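Local coordinates for protein putative hydrolase (Burkholderia cenocepacia, PDB 4X00) that is a putative aryl esterase of the alpha/beta hydrolase fold, probably hydrolysing ester substrates, at residues A[49-62]-A[262-274]. Numbering follows the deposited sequence.
With EDO (1,2-ethanediol), chain H; EDO (1,2-ethanediol), chain F.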
# COMPACT_ATOMS: atom_id res chain seq x y z
N ASN A 49 2.25 4.01 -8.90
CA ASN A 49 2.50 2.57 -8.80
C ASN A 49 1.42 1.72 -9.41
O ASN A 49 1.69 0.59 -9.79
CB ASN A 49 2.67 2.16 -7.35
CG ASN A 49 3.94 2.65 -6.76
OD1 ASN A 49 3.91 3.39 -5.77
ND2 ASN A 49 5.06 2.23 -7.30
N TRP A 50 0.19 2.25 -9.49
CA TRP A 50 -0.97 1.45 -9.86
C TRP A 50 -1.36 1.56 -11.33
O TRP A 50 -2.43 1.11 -11.72
CB TRP A 50 -2.16 1.84 -8.98
CG TRP A 50 -1.92 1.63 -7.53
CD1 TRP A 50 -1.81 2.61 -6.55
CD2 TRP A 50 -1.72 0.38 -6.86
NE1 TRP A 50 -1.58 2.03 -5.34
CE2 TRP A 50 -1.55 0.66 -5.49
CE3 TRP A 50 -1.74 -0.96 -7.29
CZ2 TRP A 50 -1.39 -0.36 -4.53
CZ3 TRP A 50 -1.56 -1.97 -6.34
CH2 TRP A 50 -1.38 -1.67 -4.98
N SER A 51 -0.47 2.08 -12.16
CA SER A 51 -0.80 2.34 -13.57
C SER A 51 -1.28 1.10 -14.34
O SER A 51 -2.17 1.19 -15.19
CB SER A 51 0.39 2.94 -14.30
OG SER A 51 1.42 1.99 -14.43
N LYS A 52 -0.69 -0.07 -14.07
CA LYS A 52 -1.09 -1.25 -14.83
C LYS A 52 -2.45 -1.79 -14.41
O LYS A 52 -3.07 -2.58 -15.14
CB LYS A 52 -0.04 -2.35 -14.72
CG LYS A 52 1.31 -1.92 -15.28
CD LYS A 52 2.22 -3.09 -15.39
CE LYS A 52 3.62 -2.65 -15.76
NZ LYS A 52 4.50 -3.84 -15.76
N GLN A 53 -2.92 -1.38 -13.24
CA GLN A 53 -4.29 -1.70 -12.82
C GLN A 53 -5.25 -0.68 -13.45
O GLN A 53 -6.27 -1.06 -14.05
CB GLN A 53 -4.43 -1.70 -11.29
CG GLN A 53 -3.75 -2.91 -10.62
CD GLN A 53 -2.25 -2.99 -10.87
OE1 GLN A 53 -1.50 -2.10 -10.46
NE2 GLN A 53 -1.79 -4.07 -11.53
N LEU A 54 -4.93 0.60 -13.33
CA LEU A 54 -5.84 1.63 -13.85
C LEU A 54 -6.02 1.59 -15.35
O LEU A 54 -7.05 2.01 -15.87
CB LEU A 54 -5.36 3.02 -13.45
CG LEU A 54 -5.05 3.18 -11.98
CD1 LEU A 54 -4.43 4.55 -11.72
CD2 LEU A 54 -6.35 2.99 -11.17
N GLN A 55 -5.00 1.12 -16.07
CA GLN A 55 -5.06 1.07 -17.52
C GLN A 55 -5.70 -0.18 -18.11
O GLN A 55 -5.88 -0.26 -19.31
CB GLN A 55 -3.65 1.21 -18.10
CG GLN A 55 -3.00 2.57 -17.86
CD GLN A 55 -1.49 2.55 -18.12
OE1 GLN A 55 -0.92 1.51 -18.48
NE2 GLN A 55 -0.84 3.70 -17.94
N ASP A 56 -6.03 -1.16 -17.27
CA ASP A 56 -6.56 -2.42 -17.76
C ASP A 56 -8.05 -2.30 -18.08
O ASP A 56 -8.84 -2.04 -17.19
CB ASP A 56 -6.32 -3.51 -16.72
CG ASP A 56 -6.61 -4.91 -17.26
OD1 ASP A 56 -7.38 -5.03 -18.22
OD2 ASP A 56 -6.09 -5.89 -16.71
N PRO A 57 -8.43 -2.49 -19.35
CA PRO A 57 -9.85 -2.41 -19.71
C PRO A 57 -10.72 -3.32 -18.84
O PRO A 57 -11.89 -2.99 -18.56
CB PRO A 57 -9.87 -2.89 -21.17
CG PRO A 57 -8.54 -2.62 -21.68
CD PRO A 57 -7.57 -2.74 -20.53
N ARG A 58 -10.16 -4.44 -18.41
CA ARG A 58 -10.91 -5.46 -17.67
C ARG A 58 -11.24 -5.03 -16.23
O ARG A 58 -12.05 -5.67 -15.57
CB ARG A 58 -10.15 -6.78 -17.64
N LEU A 59 -10.63 -3.95 -15.76
CA LEU A 59 -10.95 -3.42 -14.44
C LEU A 59 -11.80 -2.15 -14.51
O LEU A 59 -12.16 -1.61 -13.47
CB LEU A 59 -9.68 -3.11 -13.67
CG LEU A 59 -8.80 -4.32 -13.31
CD1 LEU A 59 -7.60 -3.88 -12.53
CD2 LEU A 59 -9.61 -5.34 -12.49
N GLN A 60 -12.15 -1.70 -15.70
CA GLN A 60 -12.77 -0.39 -15.96
C GLN A 60 -14.22 -0.27 -15.51
O GLN A 60 -14.79 0.82 -15.51
CB GLN A 60 -12.71 -0.05 -17.46
CG GLN A 60 -11.32 0.20 -17.98
CD GLN A 60 -10.53 1.15 -17.11
OE1 GLN A 60 -10.92 2.31 -16.91
NE2 GLN A 60 -9.43 0.66 -16.56
N HIS A 61 -14.85 -1.41 -15.22
CA HIS A 61 -16.24 -1.36 -14.74
C HIS A 61 -16.27 -1.18 -13.24
O HIS A 61 -17.35 -1.03 -12.66
CB HIS A 61 -17.01 -2.61 -15.13
CG HIS A 61 -16.38 -3.85 -14.60
ND1 HIS A 61 -15.07 -4.19 -14.86
CD2 HIS A 61 -16.87 -4.81 -13.78
CE1 HIS A 61 -14.78 -5.31 -14.23
NE2 HIS A 61 -15.86 -5.72 -13.58
N TYR A 62 -15.10 -1.18 -12.60
CA TYR A 62 -15.02 -0.82 -11.18
C TYR A 62 -14.75 0.67 -11.05
O TYR A 62 -14.27 1.29 -11.99
CB TYR A 62 -13.90 -1.57 -10.46
CG TYR A 62 -14.08 -3.06 -10.51
CD1 TYR A 62 -15.20 -3.66 -9.93
CD2 TYR A 62 -13.14 -3.86 -11.12
CE1 TYR A 62 -15.38 -5.06 -9.99
CE2 TYR A 62 -13.29 -5.25 -11.18
CZ TYR A 62 -14.42 -5.84 -10.60
OH TYR A 62 -14.60 -7.20 -10.65
N PHE A 262 2.03 -6.56 -8.60
CA PHE A 262 1.06 -5.83 -9.42
C PHE A 262 1.74 -5.16 -10.63
O PHE A 262 1.07 -4.86 -11.64
CB PHE A 262 0.33 -4.78 -8.56
CG PHE A 262 1.27 -3.84 -7.84
CD1 PHE A 262 1.83 -4.20 -6.61
CD2 PHE A 262 1.66 -2.64 -8.45
CE1 PHE A 262 2.75 -3.35 -5.98
CE2 PHE A 262 2.57 -1.80 -7.84
CZ PHE A 262 3.12 -2.16 -6.60
N LEU A 263 3.06 -4.94 -10.54
CA LEU A 263 3.84 -4.44 -11.67
C LEU A 263 4.54 -5.58 -12.38
O LEU A 263 4.66 -5.57 -13.60
CB LEU A 263 4.88 -3.39 -11.20
CG LEU A 263 4.28 -1.99 -11.00
CD1 LEU A 263 5.24 -1.13 -10.15
CD2 LEU A 263 3.96 -1.30 -12.32
N GLU A 264 5.01 -6.56 -11.60
CA GLU A 264 5.82 -7.65 -12.18
C GLU A 264 5.01 -8.70 -12.95
O GLU A 264 5.51 -9.25 -13.96
CB GLU A 264 6.63 -8.35 -11.09
CG GLU A 264 7.63 -7.39 -10.41
CD GLU A 264 8.36 -8.02 -9.25
OE1 GLU A 264 9.14 -8.96 -9.47
OE2 GLU A 264 8.17 -7.58 -8.09
N GLU A 265 3.82 -9.00 -12.46
CA GLU A 265 2.91 -9.96 -13.08
C GLU A 265 1.52 -9.33 -13.16
O GLU A 265 0.59 -9.76 -12.46
CB GLU A 265 2.88 -11.27 -12.28
CG GLU A 265 4.19 -12.04 -12.36
CD GLU A 265 4.12 -13.40 -11.69
OE1 GLU A 265 3.25 -14.22 -12.04
OE2 GLU A 265 4.96 -13.67 -10.80
N PRO A 266 1.37 -8.28 -13.97
CA PRO A 266 0.15 -7.46 -13.89
C PRO A 266 -1.08 -8.19 -14.41
O PRO A 266 -2.16 -7.95 -13.87
CB PRO A 266 0.51 -6.24 -14.76
CG PRO A 266 1.53 -6.75 -15.74
CD PRO A 266 2.35 -7.74 -14.94
N GLU A 267 -0.94 -9.03 -15.43
CA GLU A 267 -2.12 -9.74 -15.93
C GLU A 267 -2.66 -10.71 -14.88
O GLU A 267 -3.87 -10.77 -14.61
CB GLU A 267 -1.76 -10.50 -17.20
CG GLU A 267 -1.27 -9.62 -18.33
CD GLU A 267 0.24 -9.30 -18.28
OE1 GLU A 267 0.97 -9.84 -17.44
OE2 GLU A 267 0.73 -8.57 -19.17
N ARG A 268 -1.76 -11.45 -14.25
CA ARG A 268 -2.15 -12.34 -13.17
C ARG A 268 -2.73 -11.57 -11.98
O ARG A 268 -3.78 -11.93 -11.44
CB ARG A 268 -0.94 -13.17 -12.73
CG ARG A 268 -1.17 -14.12 -11.59
CD ARG A 268 0.13 -14.80 -11.22
NE ARG A 268 -0.02 -15.77 -10.15
CZ ARG A 268 1.00 -16.43 -9.62
NH1 ARG A 268 2.25 -16.23 -10.10
NH2 ARG A 268 0.78 -17.32 -8.66
N PHE A 269 -2.07 -10.47 -11.62
CA PHE A 269 -2.55 -9.68 -10.49
C PHE A 269 -3.96 -9.16 -10.74
O PHE A 269 -4.81 -9.22 -9.86
CB PHE A 269 -1.59 -8.53 -10.20
CG PHE A 269 -2.01 -7.70 -9.02
CD1 PHE A 269 -1.65 -8.09 -7.74
CD2 PHE A 269 -2.83 -6.60 -9.19
CE1 PHE A 269 -2.07 -7.36 -6.64
CE2 PHE A 269 -3.25 -5.86 -8.08
CZ PHE A 269 -2.90 -6.27 -6.82
N ASN A 270 -4.18 -8.62 -11.94
CA ASN A 270 -5.48 -8.02 -12.23
C ASN A 270 -6.57 -9.07 -12.28
O ASN A 270 -7.73 -8.79 -11.92
CB ASN A 270 -5.43 -7.25 -13.54
CG ASN A 270 -4.55 -6.02 -13.45
OD1 ASN A 270 -4.11 -5.65 -12.35
ND2 ASN A 270 -4.34 -5.37 -14.58
N ARG A 271 -6.23 -10.27 -12.76
CA ARG A 271 -7.15 -11.40 -12.71
C ARG A 271 -7.49 -11.76 -11.25
O ARG A 271 -8.67 -11.87 -10.89
CB ARG A 271 -6.50 -12.60 -13.42
CG ARG A 271 -7.46 -13.79 -13.54
CD ARG A 271 -6.68 -15.10 -13.81
NE ARG A 271 -5.98 -15.53 -12.61
CZ ARG A 271 -4.75 -16.05 -12.57
NH1 ARG A 271 -4.06 -16.27 -13.69
NH2 ARG A 271 -4.19 -16.36 -11.40
N ASP A 272 -6.46 -11.92 -10.41
CA ASP A 272 -6.71 -12.23 -9.01
C ASP A 272 -7.52 -11.14 -8.31
O ASP A 272 -8.40 -11.45 -7.50
CB ASP A 272 -5.38 -12.43 -8.28
CG ASP A 272 -4.72 -13.77 -8.58
OD1 ASP A 272 -5.38 -14.72 -9.09
OD2 ASP A 272 -3.52 -13.88 -8.28
N LEU A 273 -7.23 -9.88 -8.62
CA LEU A 273 -7.94 -8.78 -7.97
C LEU A 273 -9.40 -8.76 -8.39
O LEU A 273 -10.30 -8.69 -7.53
CB LEU A 273 -7.26 -7.44 -8.30
CG LEU A 273 -8.02 -6.22 -7.78
CD1 LEU A 273 -8.20 -6.28 -6.23
CD2 LEU A 273 -7.28 -4.94 -8.18
N SER A 274 -9.66 -8.88 -9.69
CA SER A 274 -11.06 -8.84 -10.12
C SER A 274 -11.83 -10.03 -9.55
O SER A 274 -12.97 -9.87 -9.08
CB SER A 274 -11.15 -8.81 -11.65
OG SER A 274 -12.51 -8.73 -12.06
C1 EDO H . -1.95 -18.23 -7.56
O1 EDO H . -1.74 -18.91 -8.82
C2 EDO H . -2.81 -16.97 -7.71
O2 EDO H . -2.44 -16.21 -8.87
C1 EDO F . 4.44 2.32 -13.04
O1 EDO F . 4.12 1.69 -14.28
C2 EDO F . 4.75 3.79 -13.31
O2 EDO F . 3.53 4.50 -13.59
O HOH W 1 -12.27 -8.59 -14.68
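Residues 49-62, comprising helix 51-54, a short link and a 3-10 turn at 57-59, lie along the end of helix 261-264 and the first turns of helix 266-280, with the CA atoms of Lys52 and Pro266 6.4 Å apart and those of Leu59 and Ser274 6.9 Å apart. Asn270 is gripped at both ends of its amide. Its ND2 gives one hydrogen to Lys52 O, which it meets from above the carbonyl plane, and the other to the anti lone pair of Asp56 OD2 at 2.8 Å; its OD1 accepts from Gln53 NE2 at 2.9 Å. The same Gln53 NE2 donates to Phe262 O at 3.0 Å. Gln53 is bent at chi2 (60°), and its amide stands 77° from the plane of that of Asn270. These bonds fix the rotation of both buried amides. In this alpha/beta hydrolase fold the pairing ties the loop after strand 36-40 to the C-terminal helix, which packs on the central sheet through Phe269 and Leu273. The adjoining Phe262, near the probable Ser112-His259-Asp230 triad, takes Trp50 CZ3 over one ring face, 3.7 Å from Phe262 CG; the six-membered ring of Trp50 lies oblique to it, planes 38° apart. Asn49 O sits at the edge of the Phe262 ring. Partly exposed Lys52 is extended beyond CG, its CD against the Pro266 ring and its NZ donating in the carbonyl plane to a lone pair of Leu263 O at 2.8 Å. At the far end Leu59 CD2 touches Ser274 CB, while Tyr62 OH and Ser274 OG share a hydrogen bond of 2.9 Å and a water bridges that OG to Arg58 O.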